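Local coordinates for pancreatic lipase related protein 2 (Equus caballus, PDB 1W52) that probably hydrolyses ester bonds of galactolipids and triacylglycerols, releasing fatty acids, at residues Val75-Arg80 with Ser110-Glu115; Ala198-Val203 with Val223-Phe228; His205-Pro210 with Ala262-Lys267; Phe229-Lys234 with Phe328-Glu333; Ile276-Gly281 with Ser334-Ser339. One frame throughout, in Å; residues are numbered along the deposited sequence.

In the fold
All five contacts are largely buried in the alpha/beta-hydrolase part of the chain, yet their chemistry follows their place. Interactions 2 and 4 join strand 226-230 to its parallel neighbours in the central sheet, to strand 201-204 through backbone bonds and to strand 325-329 through an asparagine network where the strands give out. Interactions 1 and 3 flank the detergent-filled active site: in each a loop carries one side, tied by one hydrogen bond. Interaction 5, away from the annotated sites, is the smallest and holds the turn that follows helix 257-277, whose earlier turns serve interaction 3. Interaction 1 grades into exposed residues, interaction 5 into partly exposed ones; those meeting in interaction 3 are all buried.

Interaction 1 (Val75-Arg80 with Ser110-Glu115); sequences VIHGFR and SGAKAE. With DDQ (decylamine-N,N-dimethyl-N-oxide), chain C.
Arg80 and Phe79 carry this contact, laid along the backbone from Ala112 to Glu115. The amide N of Arg80 donates to Ala112 O at 2.6 Å, reaching it from above the carbonyl plane, and this is the one hydrogen bond between the segments. Beside it the Phe79 ring extends until CE1 lies 3.4 Å from Ala114 O. With CG anti to the backbone N (chi1 -172°), the ring lies alongside the next residue, Arg80, whose CG sits 3.6 Å above the centre of one face. The arginine then bends at chi3 and turns a face of its guanidinium to the backbone of Lys113; NH1 is 2.9 Å from Lys113 O, but the angle is too poor for a hydrogen bond. A long, jointed side chain suits a path that covers the phenyl face and then turns to Lys113. Ala112 offers just a methyl, small enough to fit against Gly78 O (3.6 Å from CB) and the His77 ring.

Farther out, His77 stacks on Trp108, Phe79 meets Tyr116 edge-to-face, and the Glu115 carboxylate caps Thr117 N at the start of helix 116-141. The detergent's alkyl chain comes to 3.9 Å between its C7 and Phe79 CD2. Gly78 lies close to the predicted nucleophile Ser154. A His-Gly-Phe turn after a central strand, facing the nucleophile elbow, is where pancreatic lipases form part of their oxyanion hole.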
# COMPACT_ATOMS: atom_id res chain seq x y z
N VAL A 75 4.78 3.65 14.36
CA VAL A 75 4.15 2.53 13.67
C VAL A 75 3.16 1.86 14.59
O VAL A 75 3.53 1.20 15.52
CB VAL A 75 5.21 1.54 13.29
CG1 VAL A 75 4.59 0.31 12.73
CG2 VAL A 75 6.14 2.19 12.27
N ILE A 76 1.88 2.02 14.34
CA ILE A 76 0.84 1.46 15.20
C ILE A 76 0.10 0.24 14.57
O ILE A 76 -0.50 0.36 13.48
CB ILE A 76 -0.19 2.58 15.47
CG1 ILE A 76 0.53 3.90 15.79
CG2 ILE A 76 -1.13 2.15 16.59
CD1 ILE A 76 -0.39 5.12 15.81
N HIS A 77 0.10 -0.90 15.27
CA HIS A 77 -0.64 -2.08 14.82
C HIS A 77 -2.15 -1.95 15.09
O HIS A 77 -2.63 -0.97 15.68
CB HIS A 77 -0.13 -3.35 15.51
CG HIS A 77 -0.52 -3.45 16.95
ND1 HIS A 77 0.34 -3.88 17.92
CD2 HIS A 77 -1.67 -3.14 17.59
CE1 HIS A 77 -0.27 -3.87 19.09
NE2 HIS A 77 -1.49 -3.42 18.92
N GLY A 78 -2.92 -2.94 14.67
CA GLY A 78 -4.33 -2.90 14.98
C GLY A 78 -4.82 -4.10 15.77
O GLY A 78 -4.03 -4.74 16.48
N PHE A 79 -6.15 -4.37 15.61
CA PHE A 79 -6.89 -5.50 16.23
C PHE A 79 -6.07 -6.78 16.24
O PHE A 79 -5.61 -7.25 15.18
CB PHE A 79 -8.19 -5.72 15.44
CG PHE A 79 -9.15 -6.71 16.05
CD1 PHE A 79 -9.80 -6.47 17.24
CD2 PHE A 79 -9.45 -7.89 15.40
CE1 PHE A 79 -10.67 -7.41 17.77
CE2 PHE A 79 -10.33 -8.80 15.96
CZ PHE A 79 -10.92 -8.54 17.14
N ARG A 80 -5.82 -7.27 17.44
CA ARG A 80 -5.20 -8.58 17.67
C ARG A 80 -3.86 -8.84 17.05
O ARG A 80 -3.54 -9.93 16.58
CB ARG A 80 -6.15 -9.71 17.28
CG ARG A 80 -7.42 -9.63 18.15
CD ARG A 80 -8.19 -10.85 18.17
NE ARG A 80 -7.91 -11.64 19.36
CZ ARG A 80 -8.68 -11.71 20.45
NH1 ARG A 80 -9.84 -10.99 20.57
NH2 ARG A 80 -8.27 -12.54 21.41
N SER A 110 -2.25 -6.02 24.33
CA SER A 110 -3.20 -6.36 25.38
C SER A 110 -4.56 -5.64 25.23
O SER A 110 -5.60 -6.19 25.54
CB SER A 110 -2.55 -6.11 26.76
OG SER A 110 -2.73 -4.76 27.18
N GLY A 111 -4.56 -4.41 24.75
CA GLY A 111 -5.79 -3.67 24.56
C GLY A 111 -6.49 -4.02 23.28
O GLY A 111 -7.69 -3.84 23.17
N ALA A 112 -5.70 -4.50 22.31
CA ALA A 112 -6.16 -4.89 20.96
C ALA A 112 -6.54 -6.39 20.89
O ALA A 112 -6.92 -6.91 19.82
CB ALA A 112 -5.08 -4.55 19.89
N LYS A 113 -6.43 -7.06 22.04
CA LYS A 113 -6.83 -8.45 22.27
C LYS A 113 -8.28 -8.51 22.73
O LYS A 113 -8.82 -9.57 22.92
CB LYS A 113 -5.96 -9.00 23.40
CG LYS A 113 -5.72 -10.42 23.33
CD LYS A 113 -4.51 -10.81 24.15
CE LYS A 113 -4.05 -12.22 23.73
NZ LYS A 113 -3.68 -13.05 24.92
N ALA A 114 -8.89 -7.38 22.97
CA ALA A 114 -10.29 -7.33 23.31
C ALA A 114 -11.20 -7.73 22.17
O ALA A 114 -10.79 -8.15 21.10
CB ALA A 114 -10.69 -5.91 23.82
N GLU A 115 -12.49 -7.63 22.45
CA GLU A 115 -13.51 -7.90 21.47
C GLU A 115 -13.53 -6.71 20.51
O GLU A 115 -13.51 -5.60 20.94
CB GLU A 115 -14.85 -8.07 22.23
CG GLU A 115 -16.04 -8.39 21.37
CD GLU A 115 -16.56 -7.18 20.64
OE1 GLU A 115 -17.18 -6.33 21.28
OE2 GLU A 115 -16.34 -7.05 19.42
N1 DDQ C . -1.23 -11.00 12.93
O1 DDQ C . -0.41 -10.06 12.82
CM1 DDQ C . -0.62 -12.24 12.34
CM2 DDQ C . -1.56 -11.25 14.37
C1 DDQ C . -2.39 -10.51 12.13
C2 DDQ C . -3.46 -9.70 12.88
C3 DDQ C . -4.80 -10.41 12.72
C4 DDQ C . -5.69 -9.82 11.63
C5 DDQ C . -7.03 -9.40 12.20
C6 DDQ C . -7.81 -8.81 11.05
C7 DDQ C . -9.12 -8.23 11.50
C8 DDQ C . -9.22 -6.75 11.19
C9 DDQ C . -10.45 -6.17 11.89
C10 DDQ C . -11.13 -5.05 11.12

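Interaction 2 (Ala198-Val203 with Val223-Phe228); sequences AQFVDV and VGHMDF
Val201 and His225 meet where parallel strands 201-204 and 226-230 begin side by side in the central sheet of the alpha/beta-hydrolase fold. From CB, 3.7 Å from Val201 O, the His225 side chain turns back along the partner strand, CG beside the backbone N (chi1 -58°). ND1 accepts Val201 N at 2.9 Å, nearly straight and in the ring plane; CE1 lies 3.5 Å and NE2, at the tip, 4.0 Å from Gln199 O. A histidine suits the spot because its ring nitrogen takes an amide hydrogen just before regular strand pairing starts. With an alanine here, Val201 N would probably lose this acceptor and the approach to the strand be freer to shift.

Val201 O takes two donors, with His225 N 2.7 Å and Met226 N 3.3 Å away. The parallel ladder follows, Val203 N giving to Met226 O and Phe228 N to Val203 O. Gly224 suits its place, since a CB modelled there would run into Val203 CG2. Asp202 forms a salt bridge to Arg173 and a hydrogen bond to Thr175. Asp227 OD1, bonded also to His205 NE2, accepts Val223 N at 2.8 Å, and OD2 accepts Gly224 N, both on the syn side.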
# COMPACT_ATOMS: atom_id res chain seq x y z
N ALA A 198 -3.74 15.14 9.59
CA ALA A 198 -2.32 15.46 9.40
C ALA A 198 -2.13 16.43 8.25
O ALA A 198 -3.06 16.69 7.50
CB ALA A 198 -1.50 14.25 9.20
N GLN A 199 -0.94 17.01 8.15
CA GLN A 199 -0.65 17.91 7.06
C GLN A 199 -0.72 17.12 5.78
O GLN A 199 -1.04 17.63 4.71
CB GLN A 199 0.73 18.53 7.22
CG GLN A 199 0.93 19.36 8.51
CD GLN A 199 0.28 20.72 8.45
OE1 GLN A 199 -0.73 20.92 7.79
NE2 GLN A 199 0.87 21.66 9.16
N PHE A 200 -0.41 15.83 5.91
CA PHE A 200 -0.43 14.89 4.80
C PHE A 200 -0.88 13.51 5.27
O PHE A 200 -0.24 12.91 6.17
CB PHE A 200 0.96 14.76 4.25
CG PHE A 200 1.06 13.84 3.08
CD1 PHE A 200 0.12 13.88 2.04
CD2 PHE A 200 2.12 12.92 3.00
CE1 PHE A 200 0.26 13.04 0.93
CE2 PHE A 200 2.24 12.09 1.87
CZ PHE A 200 1.31 12.16 0.85
N VAL A 201 -1.93 13.01 4.62
CA VAL A 201 -2.46 11.67 4.84
C VAL A 201 -2.41 10.91 3.53
O VAL A 201 -2.99 11.33 2.51
CB VAL A 201 -3.95 11.68 5.36
CG1 VAL A 201 -4.46 10.27 5.65
CG2 VAL A 201 -4.15 12.56 6.63
N ASP A 202 -1.76 9.77 3.57
CA ASP A 202 -1.73 8.87 2.42
C ASP A 202 -2.25 7.50 2.81
O ASP A 202 -1.90 6.96 3.85
CB ASP A 202 -0.31 8.73 1.88
CG ASP A 202 0.70 8.32 2.96
OD1 ASP A 202 0.52 8.76 4.14
OD2 ASP A 202 1.67 7.57 2.71
N VAL A 203 -3.06 6.90 1.97
CA VAL A 203 -3.66 5.64 2.31
C VAL A 203 -3.37 4.55 1.27
O VAL A 203 -3.45 4.79 0.08
CB VAL A 203 -5.17 5.82 2.44
CG1 VAL A 203 -5.79 4.62 3.18
CG2 VAL A 203 -5.45 7.10 3.18
N VAL A 223 -9.84 8.46 2.13
CA VAL A 223 -9.65 9.23 3.37
C VAL A 223 -8.34 9.95 3.49
O VAL A 223 -7.96 10.28 4.58
CB VAL A 223 -9.75 8.34 4.62
CG1 VAL A 223 -11.01 7.58 4.61
CG2 VAL A 223 -8.63 7.39 4.65
N GLY A 224 -7.66 10.19 2.40
CA GLY A 224 -6.31 10.73 2.44
C GLY A 224 -6.23 11.85 1.45
O GLY A 224 -7.19 12.09 0.70
N HIS A 225 -5.11 12.57 1.43
CA HIS A 225 -4.84 13.43 0.29
C HIS A 225 -4.58 12.51 -0.90
O HIS A 225 -4.89 12.83 -2.04
CB HIS A 225 -3.68 14.38 0.56
CG HIS A 225 -3.93 15.24 1.75
ND1 HIS A 225 -3.44 14.90 3.00
CD2 HIS A 225 -4.69 16.34 1.93
CE1 HIS A 225 -3.85 15.79 3.89
NE2 HIS A 225 -4.63 16.65 3.27
N MET A 226 -4.05 11.34 -0.59
CA MET A 226 -3.84 10.33 -1.61
C MET A 226 -4.34 8.95 -1.16
O MET A 226 -4.06 8.49 -0.07
CB MET A 226 -2.36 10.29 -1.89
CG MET A 226 -1.74 11.65 -2.06
SD MET A 226 -0.32 11.46 -3.15
CE MET A 226 1.02 11.48 -2.18
N ASP A 227 -5.12 8.32 -2.00
CA ASP A 227 -5.65 7.01 -1.72
C ASP A 227 -5.13 6.16 -2.85
O ASP A 227 -5.49 6.40 -3.98
CB ASP A 227 -7.18 7.05 -1.73
CG ASP A 227 -7.75 7.76 -0.51
OD1 ASP A 227 -8.04 7.04 0.50
OD2 ASP A 227 -7.87 9.04 -0.48
N PHE A 228 -4.24 5.22 -2.54
CA PHE A 228 -3.71 4.27 -3.52
C PHE A 228 -4.53 2.98 -3.52
O PHE A 228 -4.94 2.52 -2.43
CB PHE A 228 -2.28 3.92 -3.20
CG PHE A 228 -1.35 5.09 -3.20
CD1 PHE A 228 -1.35 6.00 -2.15
CD2 PHE A 228 -0.44 5.26 -4.22
CE1 PHE A 228 -0.48 7.04 -2.13
CE2 PHE A 228 0.44 6.32 -4.21
CZ PHE A 228 0.43 7.20 -3.16

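Interaction 3 (His205-Pro210 with Ala262-Lys267); sequences HTDASP and ACNHLK. With DDQ (decylamine-N,N-dimethyl-N-oxide), chain C.
Behind the histidine of the predicted Ser-His-Asp triad, Thr206 and Asp207, in the loop after strand 201-204, rest on Asn264 and His265 of helix 257-277. The Thr206 hydroxyl donates to Asn264 O, OG1 to O 2.6 Å, tilted 28° from the carbonyl plane. Lys267 N reaches the same oxygen from the opposite face, so two donors grip a carbonyl at the helix kink. Threonine's two branches divide the work: OG1 stands between the backbone N and carbonyl carbon (chi1 55°) and bonds, while CG2 packs 3.8 Å from Lys267 C. A valine in its place would lack the hydroxyl, and the loop is likely to lose its bonded tie to Asn264 O.

His265 itself completes the charge-relay geometry, ND1 bonded to Asp178 and NE2 to Ser154, the predicted nucleophile. Thr206 N also binds Asp178, so the loop beside the helix helps position the acid of the triad. Asp207 packs against the histidine's backbone and CB: its CB lies 3.6 Å from His265 N and its OD2 3.7 Å from His265 CB, carboxylate and ring planes 60° apart. Asn264 sends OD1 to Met236 N. On the side of the bound detergent, C8 lies 3.5 Å from His265 NE2.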
# COMPACT_ATOMS: atom_id res chain seq x y z
N HIS A 205 -5.00 0.93 0.18
CA HIS A 205 -6.24 0.14 0.28
C HIS A 205 -6.01 -1.24 -0.36
O HIS A 205 -5.93 -1.34 -1.58
CB HIS A 205 -7.35 0.77 -0.54
CG HIS A 205 -7.78 2.15 -0.11
ND1 HIS A 205 -8.91 2.37 0.64
CD2 HIS A 205 -7.28 3.37 -0.43
CE1 HIS A 205 -9.07 3.67 0.80
NE2 HIS A 205 -8.09 4.30 0.17
N THR A 206 -5.92 -2.29 0.47
CA THR A 206 -5.73 -3.65 -0.02
C THR A 206 -6.91 -4.60 0.18
O THR A 206 -6.88 -5.65 -0.40
CB THR A 206 -4.48 -4.32 0.60
OG1 THR A 206 -4.57 -4.28 2.04
CG2 THR A 206 -3.20 -3.52 0.25
N ASP A 207 -7.92 -4.26 0.99
CA ASP A 207 -8.99 -5.23 1.31
C ASP A 207 -10.34 -4.54 1.37
O ASP A 207 -11.15 -4.79 2.23
CB ASP A 207 -8.67 -5.92 2.65
CG ASP A 207 -9.56 -7.13 2.97
OD1 ASP A 207 -10.06 -7.75 2.01
OD2 ASP A 207 -9.80 -7.52 4.16
N ALA A 208 -10.57 -3.69 0.38
CA ALA A 208 -11.71 -2.77 0.27
C ALA A 208 -13.05 -3.34 -0.32
O ALA A 208 -14.01 -2.62 -0.67
CB ALA A 208 -11.24 -1.61 -0.57
N SER A 209 -13.10 -4.66 -0.47
CA SER A 209 -14.40 -5.36 -0.62
C SER A 209 -15.28 -4.95 0.57
O SER A 209 -14.80 -4.41 1.61
CB SER A 209 -14.18 -6.88 -0.68
OG SER A 209 -12.78 -7.16 -0.96
N PRO A 210 -16.58 -5.04 0.38
CA PRO A 210 -17.48 -4.68 1.48
C PRO A 210 -17.38 -5.56 2.67
O PRO A 210 -17.49 -6.76 2.55
CB PRO A 210 -18.86 -4.71 0.85
CG PRO A 210 -18.69 -5.09 -0.50
CD PRO A 210 -17.29 -5.24 -0.88
N ALA A 262 -7.29 -13.02 6.48
CA ALA A 262 -6.59 -11.71 6.66
C ALA A 262 -5.50 -11.34 5.62
O ALA A 262 -4.86 -10.28 5.70
CB ALA A 262 -5.93 -11.66 8.04
N CYS A 263 -5.22 -12.21 4.67
CA CYS A 263 -4.08 -12.02 3.79
C CYS A 263 -4.11 -10.65 3.00
O CYS A 263 -3.09 -9.91 3.01
CB CYS A 263 -3.99 -13.21 2.88
SG CYS A 263 -2.94 -13.02 1.45
N ASN A 264 -5.23 -10.33 2.35
CA ASN A 264 -5.38 -9.07 1.67
C ASN A 264 -5.24 -7.90 2.62
O ASN A 264 -4.57 -6.91 2.31
CB ASN A 264 -6.76 -8.95 1.08
CG ASN A 264 -7.07 -10.01 0.05
OD1 ASN A 264 -6.54 -10.03 -1.03
ND2 ASN A 264 -7.97 -10.88 0.41
N HIS A 265 -5.92 -7.95 3.76
CA HIS A 265 -5.83 -6.85 4.79
C HIS A 265 -4.37 -6.54 5.15
O HIS A 265 -3.98 -5.39 5.40
CB HIS A 265 -6.59 -7.31 6.04
CG HIS A 265 -6.93 -6.24 7.02
ND1 HIS A 265 -7.49 -5.04 6.65
CD2 HIS A 265 -6.88 -6.25 8.37
CE1 HIS A 265 -7.72 -4.33 7.74
NE2 HIS A 265 -7.37 -5.04 8.80
N LEU A 266 -3.57 -7.60 5.16
CA LEU A 266 -2.19 -7.51 5.54
C LEU A 266 -1.31 -7.09 4.39
O LEU A 266 -0.21 -6.64 4.62
CB LEU A 266 -1.72 -8.86 6.10
CG LEU A 266 -2.46 -9.36 7.34
CD1 LEU A 266 -1.73 -10.50 7.92
CD2 LEU A 266 -2.66 -8.39 8.47
N LYS A 267 -1.73 -7.21 3.15
CA LYS A 267 -0.80 -6.84 2.11
C LYS A 267 -0.47 -5.32 2.18
O LYS A 267 0.55 -4.88 1.74
CB LYS A 267 -1.36 -7.25 0.73
CG LYS A 267 -1.25 -8.78 0.34
CD LYS A 267 0.19 -9.24 -0.03
CE LYS A 267 0.20 -10.53 -0.94
NZ LYS A 267 0.41 -11.77 -0.18
N1 DDQ C . -1.23 -11.00 12.93
O1 DDQ C . -0.41 -10.06 12.82
CM1 DDQ C . -0.62 -12.24 12.34
CM2 DDQ C . -1.56 -11.25 14.37
C1 DDQ C . -2.39 -10.51 12.13
C2 DDQ C . -3.46 -9.70 12.88
C3 DDQ C . -4.80 -10.41 12.72
C4 DDQ C . -5.69 -9.82 11.63
C5 DDQ C . -7.03 -9.40 12.20
C6 DDQ C . -7.81 -8.81 11.05
C7 DDQ C . -9.12 -8.23 11.50
C8 DDQ C . -9.22 -6.75 11.19
C9 DDQ C . -10.45 -6.17 11.89
C10 DDQ C . -11.13 -5.05 11.12

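Interaction 4 (Phe229-Lys234 with Phe328-Glu333); sequences FPNGGK and FLNTGE
Phe229 and Phe328 lie side by side and point the same way, an oblique aromatic pair with ring planes 36° apart and centroids 5.5 Å from each other. The closest approach of the pair is from CE2 of Phe328 to CB of Phe229. Next along the chains, Leu329 CD2 reaches over Pro230, 3.8 Å from its CA.

Past the strands the contact becomes polar and centres on Asn231, whose side chain crosses that of Thr331 at about a right angle. Its ND2 donates to Thr331 OG1 at 2.6 Å, in the amide plane and nearly straight, and its OD1 accepts Thr331 N at 2.9 Å. Both ends of the amide are used, which fixes its rotation; a weak bond from Asn330 ND2 also reaches OD1, while the main partner of that ND2 is Tyr290 OH. The backbone joins in, Asn231 N giving to Leu329 O at 2.7 Å. Pro230 and Asn231 are the central pair of a type II turn from Phe229 to Gly232, where proline suits the first corner and asparagine tolerates the positive phi of the second.

Around this junction Tyr271 of helix 257-277 covers Pro230 and Asn231, Phe293 of helix 290-294 packs on Phe328 and Asn330, and His205 stacks on Phe229, so the ends of parallel strands 226-230 and 325-329 are closed in by helices and loop.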
# COMPACT_ATOMS: atom_id res chain seq x y z
N PHE A 229 -4.72 2.37 -4.71
CA PHE A 229 -5.45 1.10 -4.86
C PHE A 229 -4.69 -0.03 -5.58
O PHE A 229 -5.03 -0.37 -6.72
CB PHE A 229 -6.76 1.40 -5.58
CG PHE A 229 -7.67 2.24 -4.80
CD1 PHE A 229 -7.52 3.62 -4.82
CD2 PHE A 229 -8.64 1.67 -4.00
CE1 PHE A 229 -8.41 4.43 -4.05
CE2 PHE A 229 -9.49 2.45 -3.19
CZ PHE A 229 -9.39 3.83 -3.22
N PRO A 230 -3.68 -0.62 -4.95
CA PRO A 230 -2.89 -1.67 -5.60
C PRO A 230 -3.76 -2.82 -6.07
O PRO A 230 -4.60 -3.39 -5.35
CB PRO A 230 -1.98 -2.18 -4.47
CG PRO A 230 -2.63 -1.71 -3.20
CD PRO A 230 -3.20 -0.36 -3.60
N ASN A 231 -3.56 -3.19 -7.30
CA ASN A 231 -4.38 -4.22 -7.88
C ASN A 231 -5.83 -3.91 -7.76
O ASN A 231 -6.62 -4.86 -7.59
CB ASN A 231 -4.05 -5.48 -7.19
CG ASN A 231 -2.55 -5.64 -7.04
OD1 ASN A 231 -1.82 -5.59 -8.05
ND2 ASN A 231 -2.06 -5.84 -5.80
N GLY A 232 -6.24 -2.64 -7.86
CA GLY A 232 -7.63 -2.30 -7.59
C GLY A 232 -8.06 -2.30 -6.11
O GLY A 232 -9.17 -1.91 -5.75
N GLY A 233 -7.17 -2.73 -5.24
CA GLY A 233 -7.44 -2.70 -3.83
C GLY A 233 -8.47 -3.64 -3.22
O GLY A 233 -8.73 -3.56 -2.04
N LYS A 234 -9.01 -4.56 -4.00
CA LYS A 234 -9.99 -5.51 -3.45
C LYS A 234 -9.44 -6.94 -3.36
O LYS A 234 -9.74 -7.65 -2.41
CB LYS A 234 -11.31 -5.42 -4.23
CG LYS A 234 -11.84 -3.97 -4.28
CD LYS A 234 -13.37 -3.80 -4.32
CE LYS A 234 -13.87 -3.28 -5.67
NZ LYS A 234 -14.25 -4.45 -6.59
N PHE A 328 -3.64 4.06 -9.05
CA PHE A 328 -3.73 2.64 -9.29
C PHE A 328 -2.44 2.08 -9.74
O PHE A 328 -1.60 2.77 -10.14
CB PHE A 328 -4.78 2.34 -10.31
CG PHE A 328 -6.14 2.71 -9.85
CD1 PHE A 328 -6.75 3.87 -10.31
CD2 PHE A 328 -6.79 1.95 -8.91
CE1 PHE A 328 -8.05 4.24 -9.88
CE2 PHE A 328 -8.09 2.33 -8.46
CZ PHE A 328 -8.71 3.48 -8.96
N LEU A 329 -2.28 0.79 -9.63
CA LEU A 329 -1.04 0.16 -9.99
C LEU A 329 -1.19 -1.37 -9.75
O LEU A 329 -2.24 -1.82 -9.25
CB LEU A 329 0.09 0.75 -9.17
CG LEU A 329 -0.02 0.44 -7.69
CD1 LEU A 329 1.39 0.41 -7.00
CD2 LEU A 329 -1.00 1.36 -7.02
N ASN A 330 -0.17 -2.15 -10.09
CA ASN A 330 -0.21 -3.57 -9.82
C ASN A 330 1.06 -4.04 -9.12
O ASN A 330 2.15 -3.82 -9.60
CB ASN A 330 -0.43 -4.37 -11.14
CG ASN A 330 -1.87 -4.25 -11.72
OD1 ASN A 330 -2.06 -4.26 -12.97
ND2 ASN A 330 -2.87 -4.15 -10.83
N THR A 331 0.92 -4.74 -8.00
CA THR A 331 2.06 -5.34 -7.33
C THR A 331 2.44 -6.71 -7.86
O THR A 331 1.78 -7.27 -8.70
CB THR A 331 1.76 -5.51 -5.85
OG1 THR A 331 0.48 -6.15 -5.71
CG2 THR A 331 1.67 -4.14 -5.18
N GLY A 332 3.51 -7.25 -7.31
CA GLY A 332 3.86 -8.63 -7.52
C GLY A 332 3.06 -9.57 -6.64
O GLY A 332 2.38 -9.12 -5.73
N GLU A 333 3.16 -10.87 -6.95
CA GLU A 333 2.55 -11.96 -6.19
C GLU A 333 3.34 -12.27 -4.92
O GLU A 333 2.73 -12.78 -3.99
CB GLU A 333 2.46 -13.27 -7.04
CG GLU A 333 1.43 -13.34 -8.20
CD GLU A 333 1.85 -12.61 -9.50
OE1 GLU A 333 3.04 -12.70 -9.91
OE2 GLU A 333 0.99 -11.94 -10.14

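Interaction 5 (Ile276-Gly281 with Ser334-Ser339); sequences ILNPDG and SGDYTS
Thr338 and Gly281 make the tight part of this contact. The threonine methyl CG2 lies 3.6 Å from Gly281 CA and 3.9 Å from Asn278 CB, filling the corner between the two residues. Glycine suits the place, since a CB modelled there would run into that methyl. Gly281 O also accepts Ser339 N in a weak bond of 3.4 Å.

Toward solvent the fit is looser. The Asn278 amide and Asp336 carboxylate cross at about a right angle with planes 75° apart, and Asn278 OD1 comes to 3.9 Å of Asp336 OD2 without bonding. Each has another partner: Asn278 ND2 reaches back to Ser274 O in helix 257-277, and Asp336 OD2 takes the Thr338 hydroxyl, OG1 to OD2 2.5 Å, from above the carboxylate plane. Thr338 can serve both sides because OG1 sits between its backbone N and carbonyl carbon (chi1 45°), turned to Asp336 while CG2 faces the glycine. Gly335, with its positive phi, suits the first corner of the type II' turn from Ser334 to Tyr337.

The turn that follows helix 257-277 thus docks on the link from strand 325-329 of the hydrolase sheet to strand 340-344, where pancreatic lipases pass toward their C-terminal beta-sandwich.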
# COMPACT_ATOMS: atom_id res chain seq x y z
N ILE A 276 9.75 0.83 1.56
CA ILE A 276 10.77 1.43 2.36
C ILE A 276 12.13 1.19 1.74
O ILE A 276 12.92 2.13 1.60
CB ILE A 276 10.80 0.83 3.71
CG1 ILE A 276 9.58 1.28 4.53
CG2 ILE A 276 12.13 1.20 4.41
CD1 ILE A 276 9.53 0.60 5.90
N LEU A 277 12.42 -0.08 1.40
CA LEU A 277 13.69 -0.44 0.72
C LEU A 277 13.64 -0.43 -0.79
O LEU A 277 14.67 -0.60 -1.40
CB LEU A 277 14.15 -1.82 1.11
CG LEU A 277 14.15 -2.02 2.61
CD1 LEU A 277 15.07 -3.12 3.02
CD2 LEU A 277 14.62 -0.79 3.27
N ASN A 278 12.49 -0.17 -1.40
CA ASN A 278 12.37 -0.35 -2.82
C ASN A 278 11.53 0.70 -3.42
O ASN A 278 10.63 0.40 -4.21
CB ASN A 278 11.71 -1.69 -3.13
CG ASN A 278 12.58 -2.85 -2.73
OD1 ASN A 278 13.53 -3.16 -3.44
ND2 ASN A 278 12.28 -3.49 -1.59
N PRO A 279 11.84 1.94 -3.11
CA PRO A 279 10.97 3.07 -3.45
C PRO A 279 10.40 3.01 -4.86
O PRO A 279 9.23 3.31 -5.07
CB PRO A 279 11.92 4.27 -3.37
CG PRO A 279 13.37 3.65 -3.14
CD PRO A 279 13.13 2.34 -2.50
N ASP A 280 11.22 2.62 -5.84
CA ASP A 280 10.83 2.69 -7.25
C ASP A 280 9.94 1.53 -7.61
O ASP A 280 9.68 1.27 -8.79
CB ASP A 280 12.07 2.68 -8.17
CG ASP A 280 12.99 3.90 -7.93
OD1 ASP A 280 12.51 5.07 -8.08
OD2 ASP A 280 14.20 3.75 -7.57
N GLY A 281 9.49 0.83 -6.59
CA GLY A 281 8.92 -0.48 -6.76
C GLY A 281 7.42 -0.47 -6.94
O GLY A 281 6.83 -1.49 -7.33
N SER A 334 4.65 -12.00 -4.86
CA SER A 334 5.48 -12.34 -3.67
C SER A 334 6.91 -11.75 -3.49
O SER A 334 7.46 -11.10 -4.35
CB SER A 334 5.61 -13.86 -3.56
OG SER A 334 5.81 -14.40 -4.84
N GLY A 335 7.50 -11.99 -2.32
CA GLY A 335 8.84 -11.56 -2.01
C GLY A 335 8.93 -10.13 -1.53
O GLY A 335 8.70 -9.86 -0.35
N ASP A 336 9.30 -9.23 -2.44
CA ASP A 336 9.28 -7.78 -2.24
C ASP A 336 8.09 -7.11 -3.06
O ASP A 336 7.80 -5.91 -2.93
CB ASP A 336 10.66 -7.20 -2.63
CG ASP A 336 10.84 -7.07 -4.16
OD1 ASP A 336 10.41 -7.97 -4.91
OD2 ASP A 336 11.38 -6.12 -4.73
N TYR A 337 7.39 -7.91 -3.87
CA TYR A 337 6.16 -7.48 -4.55
C TYR A 337 6.33 -6.29 -5.49
O TYR A 337 5.37 -5.57 -5.79
CB TYR A 337 5.03 -7.13 -3.56
CG TYR A 337 4.78 -8.12 -2.42
CD1 TYR A 337 5.38 -7.93 -1.19
CD2 TYR A 337 3.90 -9.20 -2.56
CE1 TYR A 337 5.19 -8.79 -0.18
CE2 TYR A 337 3.68 -10.07 -1.53
CZ TYR A 337 4.33 -9.86 -0.34
OH TYR A 337 4.15 -10.68 0.76
N THR A 338 7.54 -6.08 -5.98
CA THR A 338 7.76 -4.95 -6.89
C THR A 338 7.43 -5.33 -8.31
O THR A 338 7.81 -6.37 -8.77
CB THR A 338 9.19 -4.47 -6.82
OG1 THR A 338 10.10 -5.58 -6.84
CG2 THR A 338 9.45 -3.82 -5.49
N SER A 339 6.69 -4.48 -9.00
CA SER A 339 6.40 -4.71 -10.39
C SER A 339 6.59 -3.40 -11.12
O SER A 339 6.33 -2.32 -10.58
CB SER A 339 4.98 -5.21 -10.60
OG SER A 339 4.38 -4.62 -11.78